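Local coordinates for phosphinothricin N-acetyltransferase (Brucella ovis, PDB 5DWN), which probably transfers the acetyl group of acetyl-coenzyme A to an acceptor substrate, as a member of the GNAT acetyltransferase family, at residues 90-95 with 123-128; 105-110 with 139-144. One frame throughout, in Å; residues are numbered along the deposited sequence.

Both contacts are buried, their centres about 6 Å (interaction 1) and 10 Å (interaction 2) from the centre of the chain, and both touch acetyl-coenzyme A. Helix 105-119 ties them together: it is the crossover between the two strands of interaction 1 and supplies one side of interaction 2. In the sheet, main-chain hydrogen bonds join the strands, and their parting ends receive the acetyl end of the cofactor. Between the helices no direct hydrogen bond forms; leucines and a histidine ring make the contact, the helix end and a lysine meet the phosphates, and a water joins that lysine to the other helix. The two meet where Asp92 hydrogen-bonds through OD1 to NE2 of His142.

Interaction 1. Residues 90-95 with 123-128; sequences AEDSIY and RQLLAV. With ACO (acetyl coenzyme *a), chain E.
Ala90 is held to the neighbouring strand from both ends of its backbone: its N donates an almost straight bond to Gln124 O (3.0 Å, 175° at the hydrogen), and its O accepts from Leu126 N at 2.8 Å. Its small CB leaves room on this face for Leu125, whose CD1 curls back to 4.0 Å from that methyl; the leucine side chain also packs against Ile114 of helix 105-119. Asp92 N adds the next rung, donating to Leu126 O at 3.0 Å. Beyond it the strands part. This parallel pair, linked by the right-handed crossover through helix 105-119, is the splayed centre of the GNAT fold; the two segments' axes lie at 45° to each other, and acetyl-coenzyme A enters the opening. There Ile94 N turns to the cofactor instead of a strand, donating to the thioester oxygen O (3.0 Å), while Ile94 O accepts from N4P and Tyr95 lays one ring face against that amide nitrogen. Asp92 folds its carboxylate over its own backbone (chi1 70°), which brings OD2 to 3.7 Å from Ala127 CB and leaves OD1 to His142. Glu91 points to the opposite face, where the second subunit lies. Extended, with CG anti to the backbone N, it reaches along strand 124-128 until OE2 lies 3.5 Å from Val128 CG2, and OE1 makes a salt bridge with Arg81 of the second subunit, a charged partner for a buried acid. Where direct rungs fail, a water accepts from Val128 N at 3.0 Å and also hydrogen-bonds Glu91 OE2 and Asp92 O.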
ATOM      1  N   ALA A  90      -3.705  -7.416  -7.605  1.00 10.99           N
ATOM      2  CA  ALA A  90      -4.238  -6.163  -8.121  1.00 13.57           C
ATOM      3  C   ALA A  90      -5.120  -5.533  -7.052  1.00 15.50           C
ATOM      4  O   ALA A  90      -5.514  -6.188  -6.091  1.00 16.26           O
ATOM      5  CB  ALA A  90      -5.038  -6.379  -9.416  1.00 11.91           C
ATOM      6  N   GLU A  91      -5.418  -4.242  -7.224  1.00 14.40           N
ATOM      7  CA  GLU A  91      -6.271  -3.485  -6.315  1.00  8.76           C
ATOM      8  C   GLU A  91      -7.406  -2.875  -7.136  1.00 14.93           C
ATOM      9  O   GLU A  91      -7.178  -2.476  -8.278  1.00 14.12           O
ATOM     10  CB  GLU A  91      -5.443  -2.368  -5.608  1.00 13.29           C
ATOM     11  CG  GLU A  91      -6.259  -1.325  -4.835  1.00 23.07           C
ATOM     12  CD  GLU A  91      -5.393  -0.323  -4.048  1.00 26.58           C
ATOM     13  OE1 GLU A  91      -4.146  -0.481  -4.019  1.00 21.55           O
ATOM     14  OE2 GLU A  91      -5.973   0.618  -3.452  1.00 19.97           O
ATOM     15  N   ASP A  92      -8.626  -2.797  -6.585  1.00 11.33           N
ATOM     16  CA  ASP A  92      -9.736  -2.197  -7.333  1.00  9.50           C
ATOM     17  C   ASP A  92     -10.097  -0.833  -6.750  1.00 12.42           C
ATOM     18  O   ASP A  92      -9.916  -0.581  -5.558  1.00 14.35           O
ATOM     19  CB  ASP A  92     -10.988  -3.111  -7.369  1.00 10.25           C
ATOM     20  CG  ASP A  92     -11.695  -3.243  -6.002  1.00 17.46           C
ATOM     21  OD1 ASP A  92     -12.776  -2.634  -5.779  1.00 16.11           O
ATOM     22  OD2 ASP A  92     -11.175  -3.985  -5.150  1.00 20.53           O
ATOM     23  N   SER A  93     -10.557   0.071  -7.616  1.00  9.01           N
ATOM     24  CA  SER A  93     -11.085   1.366  -7.198  1.00 13.14           C
ATOM     25  C   SER A  93     -12.376   1.586  -7.960  1.00 14.57           C
ATOM     26  O   SER A  93     -12.440   1.275  -9.148  1.00 14.65           O
ATOM     27  CB  SER A  93     -10.101   2.534  -7.491  1.00 20.57           C
ATOM     28  OG  SER A  93      -8.794   2.277  -6.971  1.00 19.88           O
ATOM     29  N   ILE A  94     -13.397   2.126  -7.300  1.00 10.08           N
ATOM     30  CA  ILE A  94     -14.670   2.319  -7.991  1.00  9.36           C
ATOM     31  C   ILE A  94     -15.369   3.528  -7.405  1.00 13.54           C
ATOM     32  O   ILE A  94     -15.366   3.734  -6.189  1.00 11.96           O
ATOM     33  CB  ILE A  94     -15.540   1.050  -7.904  1.00 13.48           C
ATOM     34  CG1 ILE A  94     -16.921   1.271  -8.530  1.00 18.25           C
ATOM     35  CG2 ILE A  94     -15.700   0.620  -6.469  1.00 13.68           C
ATOM     36  CD1 ILE A  94     -17.609  -0.041  -8.867  1.00 27.28           C
ATOM     37  N   TYR A  95     -15.940   4.347  -8.294  1.00 10.90           N
ATOM     38  CA  TYR A  95     -16.614   5.586  -7.928  1.00 13.22           C
ATOM     39  C   TYR A  95     -17.878   5.722  -8.762  1.00 14.84           C
ATOM     40  O   TYR A  95     -17.817   5.638  -9.991  1.00 17.64           O
ATOM     41  CB  TYR A  95     -15.711   6.798  -8.156  1.00 10.50           C
ATOM     42  CG  TYR A  95     -14.593   6.862  -7.158  1.00 16.02           C
ATOM     43  CD1 TYR A  95     -14.735   7.600  -6.002  1.00 16.31           C
ATOM     44  CD2 TYR A  95     -13.412   6.138  -7.338  1.00 14.07           C
ATOM     45  CE1 TYR A  95     -13.732   7.654  -5.058  1.00 10.73           C
ATOM     46  CE2 TYR A  95     -12.389   6.193  -6.386  1.00 18.09           C
ATOM     47  CZ  TYR A  95     -12.572   6.948  -5.251  1.00 20.43           C
ATOM     48  OH  TYR A  95     -11.601   7.023  -4.281  1.00 23.63           O
ATOM     49  N   ARG A 123      -4.215 -13.288  -9.161  1.00 18.50           N
ATOM     50  CA  ARG A 123      -4.650 -14.274  -8.177  1.00 18.96           C
ATOM     51  C   ARG A 123      -5.335 -13.673  -6.959  1.00 15.83           C
ATOM     52  O   ARG A 123      -6.054 -14.397  -6.262  1.00 15.63           O
ATOM     53  CB  ARG A 123      -3.464 -15.130  -7.706  1.00 17.58           C
ATOM     54  CG  ARG A 123      -2.966 -16.102  -8.772  1.00 20.31           C
ATOM     55  CD  ARG A 123      -4.096 -17.032  -9.240  1.00 20.36           C
ATOM     56  NE  ARG A 123      -3.657 -18.038 -10.212  1.00 22.04           N
ATOM     57  CZ  ARG A 123      -3.084 -19.195  -9.888  1.00 25.96           C
ATOM     58  NH1 ARG A 123      -2.856 -19.492  -8.619  1.00 22.66           N
ATOM     59  NH2 ARG A 123      -2.729 -20.049 -10.838  1.00 27.88           N
ATOM     60  N   GLN A 124      -5.138 -12.384  -6.684  1.00 15.89           N
ATOM     61  CA  GLN A 124      -5.811 -11.721  -5.572  1.00 14.98           C
ATOM     62  C   GLN A 124      -6.232 -10.335  -6.021  1.00 14.76           C
ATOM     63  O   GLN A 124      -5.503  -9.672  -6.765  1.00 15.38           O
ATOM     64  CB  GLN A 124      -4.923 -11.584  -4.325  1.00 13.65           C
ATOM     65  CG  GLN A 124      -4.366 -12.905  -3.789  1.00 15.80           C
ATOM     66  CD  GLN A 124      -5.403 -13.758  -3.083  1.00 16.53           C
ATOM     67  OE1 GLN A 124      -6.439 -13.256  -2.635  1.00 20.06           O
ATOM     68  NE2 GLN A 124      -5.128 -15.058  -2.970  1.00 16.33           N
ATOM     69  N   LEU A 125      -7.412  -9.907  -5.576  1.00 13.98           N
ATOM     70  CA  LEU A 125      -7.885  -8.553  -5.823  1.00 14.92           C
ATOM     71  C   LEU A 125      -8.105  -7.911  -4.469  1.00 13.19           C
ATOM     72  O   LEU A 125      -8.854  -8.448  -3.648  1.00 14.31           O
ATOM     73  CB  LEU A 125      -9.178  -8.553  -6.644  1.00 14.80           C
ATOM     74  CG  LEU A 125      -9.744  -7.183  -7.047  1.00 14.74           C
ATOM     75  CD1 LEU A 125      -8.683  -6.334  -7.764  1.00 10.98           C
ATOM     76  CD2 LEU A 125     -10.940  -7.420  -7.966  1.00 14.27           C
ATOM     77  N   LEU A 126      -7.467  -6.762  -4.240  1.00 12.53           N
ATOM     78  CA  LEU A 126      -7.458  -6.127  -2.930  1.00 16.75           C
ATOM     79  C   LEU A 126      -8.303  -4.862  -2.964  1.00 14.79           C
ATOM     80  O   LEU A 126      -8.169  -4.053  -3.882  1.00 12.67           O
ATOM     81  CB  LEU A 126      -6.026  -5.781  -2.521  1.00 15.41           C
ATOM     82  CG  LEU A 126      -5.773  -5.146  -1.157  1.00 12.36           C
ATOM     83  CD1 LEU A 126      -5.938  -6.177  -0.043  1.00 13.20           C
ATOM     84  CD2 LEU A 126      -4.334  -4.522  -1.168  1.00 12.87           C
ATOM     85  N   ALA A 127      -9.133  -4.673  -1.947  1.00 11.98           N
ATOM     86  CA  ALA A 127      -9.854  -3.418  -1.762  1.00 14.39           C
ATOM     87  C   ALA A 127      -9.233  -2.685  -0.584  1.00 14.30           C
ATOM     88  O   ALA A 127      -9.183  -3.224   0.524  1.00 14.93           O
ATOM     89  CB  ALA A 127     -11.342  -3.663  -1.508  1.00 14.03           C
ATOM     90  N   VAL A 128      -8.776  -1.463  -0.814  1.00 10.67           N
ATOM     91  CA  VAL A 128      -8.246  -0.616   0.248  1.00 12.47           C
ATOM     92  C   VAL A 128      -9.290   0.464   0.487  1.00 13.69           C
ATOM     93  O   VAL A 128      -9.381   1.428  -0.280  1.00 11.87           O
ATOM     94  CB  VAL A 128      -6.882  -0.022  -0.115  1.00 15.18           C
ATOM     95  CG1 VAL A 128      -6.348   0.811   1.061  1.00 13.12           C
ATOM     96  CG2 VAL A 128      -5.909  -1.144  -0.443  1.00 15.02           C
TER
HETATM   97  N1A ACO E 200     -25.685   0.376   3.102  1.00 38.97           N
HETATM   98  C2A ACO E 200     -25.863  -0.947   3.007  1.00 41.36           C
HETATM   99  N3A ACO E 200     -25.702  -1.740   1.943  1.00 45.63           N
HETATM  100  C4A ACO E 200     -25.316  -1.036   0.874  1.00 34.70           C
HETATM  101  C5A ACO E 200     -25.104   0.332   0.816  1.00 32.35           C
HETATM  102  C6A ACO E 200     -25.294   1.059   2.007  1.00 33.53           C
HETATM  103  N6A ACO E 200     -25.067   2.371   2.125  1.00 34.99           N
HETATM  104  N7A ACO E 200     -24.714   0.718  -0.458  1.00 32.58           N
HETATM  105  C8A ACO E 200     -24.689  -0.411  -1.127  1.00 34.70           C
HETATM  106  N9A ACO E 200     -25.039  -1.508  -0.387  1.00 31.16           N
HETATM  107  C1B ACO E 200     -25.096  -2.888  -0.861  1.00 30.12           C
HETATM  108  C2B ACO E 200     -26.253  -3.157  -1.829  1.00 33.72           C
HETATM  109  O2B ACO E 200     -27.413  -3.629  -1.151  1.00 39.70           O
HETATM  110  C3B ACO E 200     -25.648  -4.243  -2.716  1.00 31.80           C
HETATM  111  O3B ACO E 200     -25.758  -5.548  -2.110  1.00 50.15           O
HETATM  112  P3B ACO E 200     -26.843  -6.666  -2.558  1.00 52.79           P
HETATM  113  O7A ACO E 200     -26.607  -7.909  -1.765  1.00 59.63           O
HETATM  114  O8A ACO E 200     -28.199  -5.996  -2.295  1.00 59.94           O
HETATM  115  O9A ACO E 200     -26.679  -6.877  -4.058  1.00 53.56           O
HETATM  116  C4B ACO E 200     -24.167  -3.865  -2.794  1.00 26.92           C
HETATM  117  O4B ACO E 200     -23.894  -3.161  -1.562  1.00 24.23           O
HETATM  118  C5B ACO E 200     -23.787  -3.010  -3.979  1.00 22.66           C
HETATM  119  O5B ACO E 200     -24.759  -1.951  -4.099  1.00 27.02           O
HETATM  120  P1A ACO E 200     -24.689  -0.848  -5.220  1.00 31.85           P
HETATM  121  O1A ACO E 200     -25.977  -0.151  -5.437  1.00 34.05           O
HETATM  122  O2A ACO E 200     -24.146  -1.438  -6.482  1.00 18.24           O
HETATM  123  O3A ACO E 200     -23.581   0.188  -4.741  1.00 30.06           O
HETATM  124  P2A ACO E 200     -23.144   1.570  -5.394  1.00 23.84           P
HETATM  125  O4A ACO E 200     -23.615   1.616  -6.788  1.00 24.60           O
HETATM  126  O5A ACO E 200     -23.744   2.701  -4.560  1.00 23.36           O
HETATM  127  O6A ACO E 200     -21.563   1.582  -5.267  1.00 29.68           O
HETATM  128  CBP ACO E 200     -19.916   2.677  -3.869  1.00 22.21           C
HETATM  129  CCP ACO E 200     -21.016   1.619  -3.948  1.00 23.00           C
HETATM  130  CDP ACO E 200     -19.320   2.659  -2.458  1.00 27.18           C
HETATM  131  CEP ACO E 200     -18.827   2.335  -4.896  1.00 17.27           C
HETATM  132  CAP ACO E 200     -20.517   4.069  -4.188  1.00 21.38           C
HETATM  133  OAP ACO E 200     -21.519   4.374  -3.239  1.00 23.11           O
HETATM  134  C9P ACO E 200     -19.526   5.217  -4.276  1.00 19.15           C
HETATM  135  O9P ACO E 200     -19.027   5.504  -5.361  1.00 17.23           O
HETATM  136  N8P ACO E 200     -19.245   5.849  -3.132  1.00 18.25           N
HETATM  137  C7P ACO E 200     -18.451   7.069  -3.066  1.00 22.16           C
HETATM  138  C6P ACO E 200     -17.066   6.888  -3.660  1.00 23.79           C
HETATM  139  C5P ACO E 200     -16.245   5.875  -2.901  1.00 22.38           C
HETATM  140  O5P ACO E 200     -16.205   5.874  -1.676  1.00 22.59           O
HETATM  141  N4P ACO E 200     -15.554   5.010  -3.637  1.00 21.26           N
HETATM  142  C3P ACO E 200     -14.624   4.055  -3.051  1.00 20.74           C
HETATM  143  C2P ACO E 200     -15.245   2.680  -2.928  1.00 17.94           C
HETATM  144  S1P ACO E 200     -14.142   1.466  -2.123  1.00 23.22           S
HETATM  145  C   ACO E 200     -12.953   1.054  -3.360  1.00 20.68           C
HETATM  146  O   ACO E 200     -12.918   1.590  -4.433  1.00 19.57           O
HETATM  147  CH3 ACO E 200     -11.965   0.022  -2.900  1.00 15.86           C
HETATM  148  O   HOH W   1      -8.586   0.131  -3.354  1.00 16.01           O

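Interaction 2. Residues 105-110 with 139-144. With ACO (acetyl coenzyme *a), chain E.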
ATOM      1  N   ILE A 105     -25.263  -0.219  -9.667  1.00 21.59           N
ATOM      2  CA  ILE A 105     -24.268   0.089 -10.692  1.00 20.98           C
ATOM      3  C   ILE A 105     -22.860  -0.231 -10.196  1.00 19.60           C
ATOM      4  O   ILE A 105     -22.028  -0.751 -10.950  1.00 15.19           O
ATOM      5  CB  ILE A 105     -24.403   1.557 -11.128  1.00 20.98           C
ATOM      6  CG1 ILE A 105     -25.760   1.782 -11.767  1.00 24.05           C
ATOM      7  CG2 ILE A 105     -23.296   1.952 -12.087  1.00 19.20           C
ATOM      8  CD1 ILE A 105     -26.094   3.245 -11.926  1.00 31.75           C
ATOM      9  N   GLY A 106     -22.562   0.078  -8.932  1.00 15.07           N
ATOM     10  CA  GLY A 106     -21.288  -0.340  -8.367  1.00 16.05           C
ATOM     11  C   GLY A 106     -21.081  -1.844  -8.457  1.00 14.55           C
ATOM     12  O   GLY A 106     -19.987  -2.316  -8.775  1.00 14.28           O
ATOM     13  N   LYS A 107     -22.132  -2.616  -8.175  1.00 13.30           N
ATOM     14  CA  LYS A 107     -22.013  -4.066  -8.248  1.00 15.69           C
ATOM     15  C   LYS A 107     -21.799  -4.522  -9.686  1.00 21.64           C
ATOM     16  O   LYS A 107     -20.957  -5.385  -9.945  1.00 15.00           O
ATOM     17  CB  LYS A 107     -23.255  -4.725  -7.645  1.00 14.97           C
ATOM     18  CG  LYS A 107     -23.046  -6.169  -7.226  1.00 16.45           C
ATOM     19  CD  LYS A 107     -24.308  -6.718  -6.574  1.00 23.50           C
ATOM     20  CE  LYS A 107     -24.054  -8.092  -5.963  1.00 28.28           C
ATOM     21  NZ  LYS A 107     -25.335  -8.756  -5.510  1.00 26.03           N
ATOM     22  N   LEU A 108     -22.536  -3.934 -10.634  1.00 21.16           N
ATOM     23  CA  LEU A 108     -22.368  -4.291 -12.042  1.00 19.73           C
ATOM     24  C   LEU A 108     -20.947  -4.011 -12.519  1.00 17.48           C
ATOM     25  O   LEU A 108     -20.360  -4.813 -13.262  1.00 18.64           O
ATOM     26  CB  LEU A 108     -23.377  -3.510 -12.880  1.00 19.60           C
ATOM     27  CG  LEU A 108     -23.821  -3.916 -14.273  1.00 28.23           C
ATOM     28  CD1 LEU A 108     -24.431  -5.318 -14.251  1.00 23.79           C
ATOM     29  CD2 LEU A 108     -24.842  -2.895 -14.792  1.00 28.25           C
ATOM     30  N   LEU A 109     -20.385  -2.865 -12.124  1.00 12.62           N
ATOM     31  CA  LEU A 109     -19.036  -2.492 -12.556  1.00 16.36           C
ATOM     32  C   LEU A 109     -17.980  -3.371 -11.913  1.00 14.68           C
ATOM     33  O   LEU A 109     -17.022  -3.800 -12.573  1.00 16.25           O
ATOM     34  CB  LEU A 109     -18.736  -1.027 -12.189  1.00 16.51           C
ATOM     35  CG  LEU A 109     -18.911   0.071 -13.218  1.00 22.62           C
ATOM     36  CD1 LEU A 109     -18.738   1.435 -12.528  1.00 17.71           C
ATOM     37  CD2 LEU A 109     -17.904  -0.096 -14.349  1.00 15.13           C
ATOM     38  N   LEU A 110     -18.096  -3.585 -10.603  1.00 12.15           N
ATOM     39  CA  LEU A 110     -17.099  -4.376  -9.904  1.00 14.31           C
ATOM     40  C   LEU A 110     -17.137  -5.823 -10.366  1.00 17.28           C
ATOM     41  O   LEU A 110     -16.089  -6.465 -10.492  1.00 13.74           O
ATOM     42  CB  LEU A 110     -17.306  -4.269  -8.388  1.00 16.16           C
ATOM     43  CG  LEU A 110     -16.246  -4.995  -7.545  1.00 18.01           C
ATOM     44  CD1 LEU A 110     -14.819  -4.625  -7.981  1.00 17.10           C
ATOM     45  CD2 LEU A 110     -16.458  -4.736  -6.032  1.00 19.24           C
ATOM     46  N   VAL A 139     -17.876  -1.218   1.999  1.00 15.89           N
ATOM     47  CA  VAL A 139     -17.713  -2.533   2.604  1.00 17.48           C
ATOM     48  C   VAL A 139     -18.767  -3.495   2.060  1.00 19.44           C
ATOM     49  O   VAL A 139     -18.443  -4.597   1.606  1.00 17.88           O
ATOM     50  CB  VAL A 139     -17.751  -2.423   4.141  1.00 15.23           C
ATOM     51  CG1 VAL A 139     -17.712  -3.801   4.782  1.00 16.06           C
ATOM     52  CG2 VAL A 139     -16.566  -1.560   4.649  1.00 14.98           C
ATOM     53  N   LYS A 140     -20.041  -3.071   2.057  1.00 16.08           N
ATOM     54  CA  LYS A 140     -21.129  -3.946   1.622  1.00 19.19           C
ATOM     55  C   LYS A 140     -21.005  -4.315   0.146  1.00 17.18           C
ATOM     56  O   LYS A 140     -21.310  -5.446  -0.240  1.00 18.25           O
ATOM     57  CB  LYS A 140     -22.483  -3.276   1.872  1.00 22.21           C
ATOM     58  CG  LYS A 140     -22.748  -2.938   3.315  1.00 24.46           C
ATOM     59  CD  LYS A 140     -23.014  -4.172   4.147  1.00 33.22           C
ATOM     60  CE  LYS A 140     -23.864  -3.807   5.361  1.00 40.55           C
ATOM     61  NZ  LYS A 140     -24.280  -5.004   6.131  1.00 43.04           N
ATOM     62  N   LEU A 141     -20.603  -3.361  -0.699  1.00 16.01           N
ATOM     63  CA  LEU A 141     -20.379  -3.677  -2.107  1.00 18.09           C
ATOM     64  C   LEU A 141     -19.382  -4.819  -2.237  1.00 17.54           C
ATOM     65  O   LEU A 141     -19.618  -5.804  -2.954  1.00 16.12           O
ATOM     66  CB  LEU A 141     -19.869  -2.438  -2.859  1.00 13.63           C
ATOM     67  CG  LEU A 141     -19.283  -2.734  -4.252  1.00 16.91           C
ATOM     68  CD1 LEU A 141     -20.314  -3.434  -5.163  1.00 15.86           C
ATOM     69  CD2 LEU A 141     -18.718  -1.462  -4.923  1.00 21.28           C
ATOM     70  N   HIS A 142     -18.264  -4.711  -1.518  1.00 14.25           N
ATOM     71  CA  HIS A 142     -17.207  -5.697  -1.672  1.00 14.83           C
ATOM     72  C   HIS A 142     -17.604  -7.029  -1.037  1.00 20.61           C
ATOM     73  O   HIS A 142     -17.394  -8.089  -1.641  1.00 17.94           O
ATOM     74  CB  HIS A 142     -15.895  -5.123  -1.114  1.00 10.91           C
ATOM     75  CG  HIS A 142     -15.256  -4.117  -2.035  1.00 14.36           C
ATOM     76  ND1 HIS A 142     -15.640  -2.793  -2.079  1.00 16.47           N
ATOM     77  CD2 HIS A 142     -14.329  -4.271  -3.014  1.00 13.84           C
ATOM     78  CE1 HIS A 142     -14.942  -2.163  -3.011  1.00 16.53           C
ATOM     79  NE2 HIS A 142     -14.136  -3.037  -3.590  1.00 13.89           N
ATOM     80  N   GLU A 143     -18.241  -7.001   0.144  1.00 13.87           N
ATOM     81  CA  GLU A 143     -18.782  -8.238   0.706  1.00 16.66           C
ATOM     82  C   GLU A 143     -19.742  -8.931  -0.262  1.00 19.74           C
ATOM     83  O   GLU A 143     -19.743 -10.163  -0.363  1.00 21.26           O
ATOM     84  CB  GLU A 143     -19.485  -7.967   2.046  1.00 18.20           C
ATOM     85  CG  GLU A 143     -18.541  -7.547   3.177  1.00 16.65           C
ATOM     86  CD  GLU A 143     -19.259  -7.259   4.493  1.00 24.02           C
ATOM     87  OE1 GLU A 143     -20.518  -7.212   4.516  1.00 25.70           O
ATOM     88  OE2 GLU A 143     -18.557  -7.087   5.509  1.00 24.84           O
ATOM     89  N   SER A 144     -20.585  -8.164  -0.964  1.00 16.38           N
ATOM     90  CA  SER A 144     -21.622  -8.769  -1.805  1.00 17.27           C
ATOM     91  C   SER A 144     -21.036  -9.530  -2.990  1.00 24.24           C
ATOM     92  O   SER A 144     -21.735 -10.350  -3.600  1.00 18.40           O
ATOM     93  CB  SER A 144     -22.585  -7.700  -2.336  1.00 23.97           C
ATOM     94  OG  SER A 144     -21.973  -6.955  -3.393  1.00 19.49           O
TER
HETATM   95  N1A ACO E 200     -25.685   0.376   3.102  1.00 38.97           N
HETATM   96  C2A ACO E 200     -25.863  -0.947   3.007  1.00 41.36           C
HETATM   97  N3A ACO E 200     -25.702  -1.740   1.943  1.00 45.63           N
HETATM   98  C4A ACO E 200     -25.316  -1.036   0.874  1.00 34.70           C
HETATM   99  C5A ACO E 200     -25.104   0.332   0.816  1.00 32.35           C
HETATM  100  C6A ACO E 200     -25.294   1.059   2.007  1.00 33.53           C
HETATM  101  N6A ACO E 200     -25.067   2.371   2.125  1.00 34.99           N
HETATM  102  N7A ACO E 200     -24.714   0.718  -0.458  1.00 32.58           N
HETATM  103  C8A ACO E 200     -24.689  -0.411  -1.127  1.00 34.70           C
HETATM  104  N9A ACO E 200     -25.039  -1.508  -0.387  1.00 31.16           N
HETATM  105  C1B ACO E 200     -25.096  -2.888  -0.861  1.00 30.12           C
HETATM  106  C2B ACO E 200     -26.253  -3.157  -1.829  1.00 33.72           C
HETATM  107  O2B ACO E 200     -27.413  -3.629  -1.151  1.00 39.70           O
HETATM  108  C3B ACO E 200     -25.648  -4.243  -2.716  1.00 31.80           C
HETATM  109  O3B ACO E 200     -25.758  -5.548  -2.110  1.00 50.15           O
HETATM  110  P3B ACO E 200     -26.843  -6.666  -2.558  1.00 52.79           P
HETATM  111  O7A ACO E 200     -26.607  -7.909  -1.765  1.00 59.63           O
HETATM  112  O8A ACO E 200     -28.199  -5.996  -2.295  1.00 59.94           O
HETATM  113  O9A ACO E 200     -26.679  -6.877  -4.058  1.00 53.56           O
HETATM  114  C4B ACO E 200     -24.167  -3.865  -2.794  1.00 26.92           C
HETATM  115  O4B ACO E 200     -23.894  -3.161  -1.562  1.00 24.23           O
HETATM  116  C5B ACO E 200     -23.787  -3.010  -3.979  1.00 22.66           C
HETATM  117  O5B ACO E 200     -24.759  -1.951  -4.099  1.00 27.02           O
HETATM  118  P1A ACO E 200     -24.689  -0.848  -5.220  1.00 31.85           P
HETATM  119  O1A ACO E 200     -25.977  -0.151  -5.437  1.00 34.05           O
HETATM  120  O2A ACO E 200     -24.146  -1.438  -6.482  1.00 18.24           O
HETATM  121  O3A ACO E 200     -23.581   0.188  -4.741  1.00 30.06           O
HETATM  122  P2A ACO E 200     -23.144   1.570  -5.394  1.00 23.84           P
HETATM  123  O4A ACO E 200     -23.615   1.616  -6.788  1.00 24.60           O
HETATM  124  O5A ACO E 200     -23.744   2.701  -4.560  1.00 23.36           O
HETATM  125  O6A ACO E 200     -21.563   1.582  -5.267  1.00 29.68           O
HETATM  126  CBP ACO E 200     -19.916   2.677  -3.869  1.00 22.21           C
HETATM  127  CCP ACO E 200     -21.016   1.619  -3.948  1.00 23.00           C
HETATM  128  CDP ACO E 200     -19.320   2.659  -2.458  1.00 27.18           C
HETATM  129  CEP ACO E 200     -18.827   2.335  -4.896  1.00 17.27           C
HETATM  130  CAP ACO E 200     -20.517   4.069  -4.188  1.00 21.38           C
HETATM  131  OAP ACO E 200     -21.519   4.374  -3.239  1.00 23.11           O
HETATM  132  C9P ACO E 200     -19.526   5.217  -4.276  1.00 19.15           C
HETATM  133  O9P ACO E 200     -19.027   5.504  -5.361  1.00 17.23           O
HETATM  134  N8P ACO E 200     -19.245   5.849  -3.132  1.00 18.25           N
HETATM  135  C7P ACO E 200     -18.451   7.069  -3.066  1.00 22.16           C
HETATM  136  C6P ACO E 200     -17.066   6.888  -3.660  1.00 23.79           C
HETATM  137  C5P ACO E 200     -16.245   5.875  -2.901  1.00 22.38           C
HETATM  138  O5P ACO E 200     -16.205   5.874  -1.676  1.00 22.59           O
HETATM  139  N4P ACO E 200     -15.554   5.010  -3.637  1.00 21.26           N
HETATM  140  C3P ACO E 200     -14.624   4.055  -3.051  1.00 20.74           C
HETATM  141  C2P ACO E 200     -15.245   2.680  -2.928  1.00 17.94           C
HETATM  142  S1P ACO E 200     -14.142   1.466  -2.123  1.00 23.22           S
HETATM  143  C   ACO E 200     -12.953   1.054  -3.360  1.00 20.68           C
HETATM  144  O   ACO E 200     -12.918   1.590  -4.433  1.00 19.57           O
HETATM  145  CH3 ACO E 200     -11.965   0.022  -2.900  1.00 15.86           C
HETATM  146  O   HOH W   2     -24.329 -10.726  -4.012  1.00 34.56           O
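Leu110 sets its CD2 methyl over one face of the His142 imidazole, a CH-pi contact 3.9 Å from the ring centroid and 22° off the normal, the side chains crossing at about a right angle. The ring's rotation is fixed by bonds from ND1 to Ser138 O and from NE2 to Asp92; CE1 lies 3.7 Å from the acetyl methyl CH3. Leu141 fills the angle between the helices: CG meets the same Leu110 CD2, CD1 rests 3.6 Å from Lys107 CA, and CD2 turns to the cofactor's CEP. Branched and apolar, leucine suits this three-way fit. With CG anti to the backbone N (chi1 -160°) and the chain extended beyond it, Lys107 runs past Ser144, CE at 3.5 Å from OG, so that NZ reaches O9A of the 3'-phosphate at 2.7 Å. Ser144 OG is itself tied to Leu141 O, and a water joins Lys107 NZ to Ser144 O. Gly106, closing the glycine-rich pyrophosphate-binding sequence typical of GNAT enzymes, lets the pyrophosphate sit against the first helical turn, its N donating to O4A at 2.8 Å and Lys107 N to O2A. The lysine charge and the N-terminal end of helix 105-119 thus probably offset the phosphates' negative charge.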